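Local coordinates for SnoaL-like domain-containing protein (Catenulispora acidiphila, PDB 4H3U) that is of unknown function but has a ketosteroid isomerase-like (SnoaL-like) fold and may take part in trimethylamine metabolism, at residues A63-R68 and S72-R77; T32-A37 and V99-V104; A36-T41 and G54-H59. All blocks are in the same frame, centred on the assembly; numbering follows the deposited sequence.

Trp74, Trp34 and Trp38 each carry one contact between a helix and the same mixed sheet. Contact 3 lies in the middle, its centre about 7 Å from that of contact 1 and about 9 Å from that of contact 2; the centres of contacts 1 and 2 are about 16 Å apart. Contacts 2 and 3 both start from helix 29-39, while contact 1 uses helix 68-81. Contacts 1 and 3 reach the neighbouring strands 63-66 and 54-58, and contact 2 reaches strand 98-109. Along the chain, contact 3 closes before contact 1 opens, and contact 1 is nested inside the loop closed by contact 2. Both helices thus pack on one sheet.

Contact 1: residues A63-R68 and S72-R77; sequences ATMTGR and SGWKAR
Ser72 sits one helical turn beyond Arg68, and its backbone N gives Arg68 O a nearly straight hydrogen bond (2.9 Å, 171° at the hydrogen). Its hydroxyl also approaches that carbonyl, but Pro43 O is within reach of its single proton. Arg68 turns its guanidinium off to Phe50 O. Trp74 then carries the apolar part. With CG anti to the backbone N (chi1 176°), its indole is directed at strand 63-66, where Ala63 and Met65, alternate residues of the strand, lie over a single ring face. The Met65 methyl CE packs 3.4 Å from Trp74 CG, over the five-membered ring, while Ala63 CB lies 4.0 Å from the centroid of the Trp74 six-membered ring.

Strand 63-66 passes through the N-cap residue Gly67 straight into helix 68-81, which packs back on the sheet, the strand and segment 72-77 running at 141°, consistent with the ketosteroid isomerase-like fold. The bend at chi2 of the selenomethionine Met65 sets SE obliquely 4.5 Å from the centroid of the Trp74 five-membered ring, a Met-aromatic contact; that at chi3 folds CE over the ring. One turn on, Arg77 lays a guanidinium face over Trp74 CE3 and brings NH1 to 3.6 Å from Met65 SE.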
loop_
_atom_site.group_PDB
_atom_site.type_symbol
_atom_site.label_atom_id
_atom_site.label_comp_id
_atom_site.label_asym_id
_atom_site.label_seq_id
_atom_site.Cartn_x
_atom_site.Cartn_y
_atom_site.Cartn_z
ATOM N N ALA A 63 -1.858 -11.316 -6.396
ATOM C CA ALA A 63 -2.895 -11.845 -7.255
ATOM C C ALA A 63 -3.311 -10.777 -8.259
ATOM O O ALA A 63 -3.503 -9.635 -7.893
ATOM C CB ALA A 63 -4.115 -12.236 -6.435
ATOM N N THR A 64 -3.536 -11.205 -9.498
ATOM C CA THR A 64 -3.945 -10.363 -10.618
ATOM C C THR A 64 -5.171 -10.914 -11.362
ATOM O O THR A 64 -5.148 -12.052 -11.859
ATOM C CB THR A 64 -2.748 -10.222 -11.584
ATOM O OG1 THR A 64 -2.336 -11.507 -12.069
ATOM C CG2 THR A 64 -1.589 -9.646 -10.865
HETATM N N MSE A 65 -6.222 -10.099 -11.470
HETATM C CA MSE A 65 -7.469 -10.518 -12.118
HETATM C C MSE A 65 -7.867 -9.467 -13.136
HETATM O O MSE A 65 -7.616 -8.285 -12.945
HETATM C CB MSE A 65 -8.616 -10.626 -11.092
HETATM C CG MSE A 65 -8.597 -11.870 -10.222
HETATM SE SE MSE A 65 -7.219 -12.013 -8.838
HETATM C CE MSE A 65 -7.402 -10.256 -8.025
ATOM N N THR A 66 -8.452 -9.910 -14.257
ATOM C CA THR A 66 -8.939 -9.016 -15.303
ATOM C C THR A 66 -10.361 -9.406 -15.673
ATOM O O THR A 66 -10.613 -10.586 -15.957
ATOM C CB THR A 66 -8.006 -9.083 -16.557
ATOM O OG1 THR A 66 -6.679 -8.727 -16.139
ATOM C CG2 THR A 66 -8.468 -8.168 -17.630
ATOM N N GLY A 67 -11.231 -8.403 -15.732
ATOM C CA GLY A 67 -12.612 -8.618 -16.115
ATOM C C GLY A 67 -13.500 -9.004 -14.954
ATOM O O GLY A 67 -13.042 -9.418 -13.908
ATOM N N ARG A 68 -14.817 -8.783 -15.111
ATOM C CA ARG A 68 -15.741 -8.968 -14.037
ATOM C C ARG A 68 -15.825 -10.358 -13.509
ATOM O O ARG A 68 -16.003 -10.541 -12.286
ATOM C CB ARG A 68 -17.136 -8.454 -14.454
ATOM C CG ARG A 68 -17.180 -6.955 -14.786
ATOM C CD ARG A 68 -18.589 -6.399 -14.782
ATOM N NE ARG A 68 -19.317 -6.768 -15.964
ATOM C CZ ARG A 68 -19.140 -6.186 -17.137
ATOM N NH1 ARG A 68 -18.216 -5.235 -17.260
ATOM N NH2 ARG A 68 -19.867 -6.593 -18.161
ATOM N N SER A 72 -15.066 -10.888 -9.594
ATOM C CA SER A 72 -16.033 -11.495 -8.702
ATOM C C SER A 72 -15.433 -12.799 -8.119
ATOM O O SER A 72 -15.599 -13.092 -6.926
ATOM C CB SER A 72 -17.283 -11.786 -9.478
ATOM O OG SER A 72 -17.921 -10.601 -9.862
ATOM N N GLY A 73 -14.713 -13.570 -8.934
ATOM C CA GLY A 73 -14.037 -14.767 -8.472
ATOM C C GLY A 73 -13.021 -14.519 -7.389
ATOM O O GLY A 73 -12.812 -15.407 -6.539
ATOM N N TRP A 74 -12.383 -13.350 -7.345
ATOM C CA TRP A 74 -11.442 -13.000 -6.284
ATOM C C TRP A 74 -12.173 -12.770 -4.959
ATOM O O TRP A 74 -11.685 -13.202 -3.917
ATOM C CB TRP A 74 -10.604 -11.780 -6.715
ATOM C CG TRP A 74 -9.661 -11.253 -5.662
ATOM C CD1 TRP A 74 -9.660 -9.999 -5.141
ATOM C CD2 TRP A 74 -8.567 -11.951 -5.037
ATOM N NE1 TRP A 74 -8.643 -9.862 -4.237
ATOM C CE2 TRP A 74 -7.983 -11.061 -4.123
ATOM C CE3 TRP A 74 -8.067 -13.263 -5.109
ATOM C CZ2 TRP A 74 -6.868 -11.403 -3.359
ATOM C CZ3 TRP A 74 -6.986 -13.598 -4.350
ATOM C CH2 TRP A 74 -6.400 -12.699 -3.469
ATOM N N LYS A 75 -13.342 -12.146 -4.981
ATOM C CA LYS A 75 -14.159 -12.053 -3.771
ATOM C C LYS A 75 -14.548 -13.455 -3.323
ATOM O O LYS A 75 -14.463 -13.766 -2.121
ATOM C CB LYS A 75 -15.358 -11.155 -4.031
ATOM C CG LYS A 75 -16.461 -11.198 -2.935
ATOM C CD LYS A 75 -16.024 -10.838 -1.548
ATOM C CE LYS A 75 -17.280 -10.753 -0.635
ATOM N NZ LYS A 75 -16.913 -10.734 0.795
ATOM N N ALA A 76 -14.983 -14.322 -4.237
ATOM C CA ALA A 76 -15.336 -15.677 -3.870
ATOM C C ALA A 76 -14.153 -16.447 -3.252
ATOM O O ALA A 76 -14.311 -17.130 -2.238
ATOM C CB ALA A 76 -15.914 -16.439 -5.056
ATOM N N ARG A 77 -12.980 -16.335 -3.844
ATOM C CA ARG A 77 -11.786 -17.007 -3.366
ATOM C C ARG A 77 -11.365 -16.502 -2.001
ATOM O O ARG A 77 -10.933 -17.265 -1.131
ATOM C CB ARG A 77 -10.661 -16.851 -4.375
ATOM C CG ARG A 77 -10.833 -17.624 -5.683
ATOM C CD ARG A 77 -9.990 -17.047 -6.854
ATOM N NE ARG A 77 -8.560 -16.963 -6.565
ATOM C CZ ARG A 77 -7.686 -16.246 -7.277
ATOM N NH1 ARG A 77 -8.108 -15.465 -8.280
ATOM N NH2 ARG A 77 -6.387 -16.260 -6.947
#

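Contact 2: residues T32-A37 and V99-V104; sequences TAWAAA and VTIEAV
Trp34 presents one face of its indole to Ile101, whose terminal methyl CD1 sits over the six-membered ring, 4.0 Å from that ring's centroid and 17° off its normal. The closest pair is Trp34 CE3 with Ile101 CD1 at 3.8 Å, a CH-pi contact toward the rim of the ring. The two side chains come from opposite directions, one from helix 29-39 and the other from strand 98-109. Ile101 reaches the ring with an extended chain (chi2 168°), while its second branch, CG2, meets the outer corner of the indole at Trp34 CZ3, 3.9 Å away. Ala103, two residues along on the same side of the strand, closes in at the ring edge, its CB 4.4 Å from Trp34 CZ3.

No hydrogen bond crosses here; the indole NE1 makes a weak one with Asp134 OD2. Met120 and Thr122 of strand 116-127 and Val87 of strand 82-95 also touch the ring, and Trp38 meets it edge-to-face. On the other side of the strand, Thr100 and Glu102 hydrogen-bond to Thr100 and Gln135 of the second subunit. One sheet face packed on a helix and the other turned to a partner chain is consistent with the ketosteroid isomerase-like dimers of this fold.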
loop_
_atom_site.group_PDB
_atom_site.type_symbol
_atom_site.label_atom_id
_atom_site.label_comp_id
_atom_site.label_asym_id
_atom_site.label_seq_id
_atom_site.Cartn_x
_atom_site.Cartn_y
_atom_site.Cartn_z
ATOM N N THR A 32 -17.976 3.703 -1.229
ATOM C CA THR A 32 -18.958 3.064 -0.354
ATOM C C THR A 32 -19.429 1.741 -0.981
ATOM O O THR A 32 -19.568 0.744 -0.268
ATOM C CB THR A 32 -20.118 4.042 -0.108
ATOM O OG1 THR A 32 -19.563 5.230 0.442
ATOM C CG2 THR A 32 -21.171 3.455 0.782
ATOM N N ALA A 33 -19.645 1.719 -2.296
ATOM C CA ALA A 33 -20.096 0.528 -2.987
ATOM C C ALA A 33 -19.040 -0.574 -2.940
ATOM O O ALA A 33 -19.334 -1.746 -2.751
ATOM C CB ALA A 33 -20.483 0.813 -4.420
ATOM N N TRP A 34 -17.783 -0.192 -3.131
ATOM C CA TRP A 34 -16.651 -1.134 -3.085
ATOM C C TRP A 34 -16.542 -1.777 -1.693
ATOM O O TRP A 34 -16.395 -2.994 -1.579
ATOM C CB TRP A 34 -15.397 -0.373 -3.512
ATOM C CG TRP A 34 -14.085 -1.075 -3.306
ATOM C CD1 TRP A 34 -13.397 -1.839 -4.221
ATOM C CD2 TRP A 34 -13.234 -0.992 -2.143
ATOM N NE1 TRP A 34 -12.211 -2.267 -3.673
ATOM C CE2 TRP A 34 -12.066 -1.720 -2.428
ATOM C CE3 TRP A 34 -13.315 -0.317 -0.932
ATOM C CZ2 TRP A 34 -11.021 -1.804 -1.538
ATOM C CZ3 TRP A 34 -12.263 -0.393 -0.050
ATOM C CH2 TRP A 34 -11.133 -1.136 -0.356
ATOM N N ALA A 35 -16.634 -0.947 -0.657
ATOM C CA ALA A 35 -16.570 -1.479 0.712
ATOM C C ALA A 35 -17.738 -2.401 1.029
ATOM O O ALA A 35 -17.552 -3.457 1.662
ATOM C CB ALA A 35 -16.469 -0.378 1.736
ATOM N N ALA A 36 -18.934 -2.028 0.565
ATOM C CA ALA A 36 -20.117 -2.838 0.808
ATOM C C ALA A 36 -19.995 -4.180 0.059
ATOM O O ALA A 36 -20.425 -5.225 0.563
ATOM C CB ALA A 36 -21.375 -2.103 0.404
ATOM N N ALA A 37 -19.417 -4.161 -1.134
ATOM C CA ALA A 37 -19.226 -5.378 -1.918
ATOM C C ALA A 37 -18.235 -6.308 -1.211
ATOM O O ALA A 37 -18.462 -7.502 -1.053
ATOM C CB ALA A 37 -18.758 -5.029 -3.319
ATOM N N VAL A 99 -9.005 7.718 -7.438
ATOM C CA VAL A 99 -9.557 7.719 -6.097
ATOM C C VAL A 99 -8.572 6.936 -5.204
ATOM O O VAL A 99 -8.117 5.848 -5.543
ATOM C CB VAL A 99 -10.951 7.053 -6.066
ATOM C CG1 VAL A 99 -11.493 6.982 -4.664
ATOM C CG2 VAL A 99 -11.936 7.783 -6.975
ATOM N N THR A 100 -8.277 7.523 -4.054
ATOM C CA THR A 100 -7.470 6.879 -3.039
ATOM C C THR A 100 -8.341 6.542 -1.851
ATOM O O THR A 100 -9.101 7.405 -1.371
ATOM C CB THR A 100 -6.321 7.785 -2.617
ATOM O OG1 THR A 100 -5.543 8.110 -3.753
ATOM C CG2 THR A 100 -5.488 7.146 -1.522
ATOM N N ILE A 101 -8.215 5.302 -1.369
ATOM C CA ILE A 101 -8.967 4.830 -0.238
ATOM C C ILE A 101 -8.038 4.401 0.873
ATOM O O ILE A 101 -7.140 3.595 0.637
ATOM C CB ILE A 101 -9.842 3.628 -0.620
ATOM C CG1 ILE A 101 -10.752 3.910 -1.808
ATOM C CG2 ILE A 101 -10.674 3.168 0.578
ATOM C CD1 ILE A 101 -11.416 2.689 -2.398
ATOM N N GLU A 102 -8.236 4.939 2.069
ATOM C CA GLU A 102 -7.600 4.438 3.273
ATOM C C GLU A 102 -8.714 3.638 3.995
ATOM O O GLU A 102 -9.769 4.182 4.366
ATOM C CB GLU A 102 -7.089 5.552 4.165
ATOM C CG GLU A 102 -5.968 6.298 3.510
ATOM C CD GLU A 102 -5.298 7.354 4.363
ATOM O OE1 GLU A 102 -4.972 7.055 5.544
ATOM O OE2 GLU A 102 -5.017 8.462 3.826
ATOM N N ALA A 103 -8.500 2.343 4.158
ATOM C CA ALA A 103 -9.482 1.445 4.747
ATOM C C ALA A 103 -8.862 0.587 5.786
ATOM O O ALA A 103 -7.651 0.627 6.019
ATOM C CB ALA A 103 -10.064 0.556 3.664
ATOM N N VAL A 104 -9.710 -0.168 6.488
ATOM C CA VAL A 104 -9.262 -1.244 7.373
ATOM C C VAL A 104 -9.864 -2.523 6.823
ATOM O O VAL A 104 -11.065 -2.621 6.611
ATOM C CB VAL A 104 -9.677 -1.037 8.851
ATOM C CG1 VAL A 104 -9.261 -2.224 9.717
ATOM C CG2 VAL A 104 -9.064 0.237 9.384
#

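Contact 3: residues A36-T41 and G54-H59; sequences AAWTGT and GTYVDH
Trp38 and Tyr56 meet deep in the chain, where a side chain from the last turns of helix 29-39 reaches across to one from strand 54-58. Their backbones are far apart, 13.1 Å between Trp38 CA and Tyr56 CA, so the gap is spanned wholly by the two side chains. In Trp38, chi1 at -92°, well away from the usual stagger near -60°, swings the indole toward strand 54-58 and, together with chi2, puts its NE1 edge at the tyrosine. The donor Trp38 NE1 lies 2.9 Å from Tyr56 OH, but the bond is bent, 138° at the hydrogen, and the oxygen stands 17° out of the indole plane. The oxygen is shifted along the edge toward the six-membered ring, with Tyr56 OH 3.4 Å from Trp38 CZ2. Behind it, Tyr56 CZ is 3.9 Å from the same Trp38 CZ2, so apolar contact accompanies the polar one. Tyr56 OH has a second partner in Asp136 OD2, on strand 130-138.

An alanine in place of Trp38 is likely to open a gap beside Tyr56 and leave its hydroxyl without the indole donor. At Gly40 the chain leaves helical geometry, its N still bonded to Ala36 O at 2.9 Å. Lys75, from helix 68-81, donates to both Trp38 O and Gly40 O and pairs with Asp79. A helix packed on the sheet through large side chains is consistent with the ketosteroid isomerase-like fold.

Since the phenol oxygen accepts from the indole, its own proton probably goes to Asp136, so that its two partners set the hydroxyl's orientation and a short hydrogen-bonded chain forms a buried polar link from helix 29-39 through strand 54-58 to strand 130-138.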
loop_
_atom_site.group_PDB
_atom_site.type_symbol
_atom_site.label_atom_id
_atom_site.label_comp_id
_atom_site.label_asym_id
_atom_site.label_seq_id
_atom_site.Cartn_x
_atom_site.Cartn_y
_atom_site.Cartn_z
ATOM N N ALA A 36 -18.934 -2.028 0.565
ATOM C CA ALA A 36 -20.117 -2.838 0.808
ATOM C C ALA A 36 -19.995 -4.180 0.059
ATOM O O ALA A 36 -20.425 -5.225 0.563
ATOM C CB ALA A 36 -21.375 -2.103 0.404
ATOM N N ALA A 37 -19.417 -4.161 -1.134
ATOM C CA ALA A 37 -19.226 -5.378 -1.918
ATOM C C ALA A 37 -18.235 -6.308 -1.211
ATOM O O ALA A 37 -18.462 -7.502 -1.053
ATOM C CB ALA A 37 -18.758 -5.029 -3.319
ATOM N N TRP A 38 -17.143 -5.752 -0.705
ATOM C CA TRP A 38 -16.175 -6.583 0.020
ATOM C C TRP A 38 -16.726 -7.119 1.348
ATOM O O TRP A 38 -16.368 -8.225 1.753
ATOM C CB TRP A 38 -14.893 -5.776 0.303
ATOM C CG TRP A 38 -13.877 -5.932 -0.762
ATOM C CD1 TRP A 38 -13.386 -4.996 -1.630
ATOM C CD2 TRP A 38 -13.229 -7.165 -1.094
ATOM N NE1 TRP A 38 -12.468 -5.568 -2.484
ATOM C CE2 TRP A 38 -12.356 -6.899 -2.168
ATOM C CE3 TRP A 38 -13.313 -8.481 -0.611
ATOM C CZ2 TRP A 38 -11.599 -7.905 -2.773
ATOM C CZ3 TRP A 38 -12.536 -9.459 -1.195
ATOM C CH2 TRP A 38 -11.709 -9.171 -2.251
ATOM N N THR A 39 -17.595 -6.342 2.010
ATOM C CA THR A 39 -18.128 -6.713 3.321
ATOM C C THR A 39 -19.304 -7.673 3.227
ATOM O O THR A 39 -19.559 -8.435 4.151
ATOM C CB THR A 39 -18.467 -5.441 4.088
ATOM O OG1 THR A 39 -17.265 -4.676 4.232
ATOM C CG2 THR A 39 -19.102 -5.728 5.444
ATOM N N GLY A 40 -19.992 -7.666 2.103
ATOM C CA GLY A 40 -21.135 -8.532 1.860
ATOM C C GLY A 40 -20.738 -9.938 1.465
ATOM O O GLY A 40 -19.579 -10.319 1.557
ATOM N N THR A 41 -21.711 -10.700 0.998
ATOM C CA THR A 41 -21.530 -12.127 0.729
ATOM C C THR A 41 -21.801 -12.414 -0.763
ATOM O O THR A 41 -21.950 -13.562 -1.117
ATOM C CB THR A 41 -22.508 -12.963 1.619
ATOM O OG1 THR A 41 -23.847 -12.586 1.301
ATOM C CG2 THR A 41 -22.222 -12.710 3.099
ATOM N N GLY A 54 -11.377 -4.212 -16.928
ATOM C CA GLY A 54 -10.859 -3.707 -15.679
ATOM C C GLY A 54 -9.907 -4.690 -15.013
ATOM O O GLY A 54 -10.072 -5.895 -15.125
ATOM N N THR A 55 -8.946 -4.152 -14.287
ATOM C CA THR A 55 -7.964 -4.966 -13.582
ATOM C C THR A 55 -8.045 -4.789 -12.067
ATOM O O THR A 55 -8.415 -3.733 -11.556
ATOM C CB THR A 55 -6.534 -4.629 -14.056
ATOM O OG1 THR A 55 -6.246 -3.260 -13.795
ATOM C CG2 THR A 55 -6.394 -4.914 -15.539
ATOM N N TYR A 56 -7.663 -5.862 -11.369
ATOM C CA TYR A 56 -7.629 -5.872 -9.935
ATOM C C TYR A 56 -6.302 -6.536 -9.542
ATOM O O TYR A 56 -6.026 -7.670 -9.944
ATOM C CB TYR A 56 -8.828 -6.696 -9.358
ATOM C CG TYR A 56 -9.172 -6.391 -7.914
ATOM C CD1 TYR A 56 -10.372 -5.767 -7.589
ATOM C CD2 TYR A 56 -8.288 -6.681 -6.867
ATOM C CE1 TYR A 56 -10.663 -5.400 -6.319
ATOM C CE2 TYR A 56 -8.571 -6.263 -5.589
ATOM C CZ TYR A 56 -9.775 -5.606 -5.321
ATOM O OH TYR A 56 -10.058 -5.118 -4.059
ATOM N N VAL A 57 -5.479 -5.856 -8.755
ATOM C CA VAL A 57 -4.217 -6.383 -8.266
ATOM C C VAL A 57 -4.183 -6.267 -6.747
ATOM O O VAL A 57 -4.292 -5.187 -6.217
ATOM C CB VAL A 57 -3.016 -5.625 -8.873
ATOM C CG1 VAL A 57 -1.727 -6.212 -8.309
ATOM C CG2 VAL A 57 -3.042 -5.720 -10.389
ATOM N N ASP A 58 -3.936 -7.403 -6.078
ATOM C CA ASP A 58 -3.651 -7.439 -4.647
ATOM C C ASP A 58 -2.154 -7.624 -4.525
ATOM O O ASP A 58 -1.626 -8.689 -4.851
ATOM C CB ASP A 58 -4.437 -8.537 -3.943
ATOM C CG ASP A 58 -4.173 -8.603 -2.471
ATOM O OD1 ASP A 58 -2.993 -8.461 -2.054
ATOM O OD2 ASP A 58 -5.146 -8.843 -1.701
ATOM N N HIS A 59 -1.459 -6.562 -4.112
ATOM C CA HIS A 59 -0.013 -6.613 -4.024
ATOM C C HIS A 59 0.492 -7.415 -2.826
ATOM O O HIS A 59 1.638 -7.872 -2.865
ATOM C CB HIS A 59 0.557 -5.178 -4.012
ATOM C CG HIS A 59 0.433 -4.461 -5.310
ATOM N ND1 HIS A 59 1.281 -4.649 -6.378
ATOM C CD2 HIS A 59 -0.437 -3.491 -5.687
ATOM C CE1 HIS A 59 0.920 -3.837 -7.359
ATOM N NE2 HIS A 59 -0.116 -3.107 -6.962
#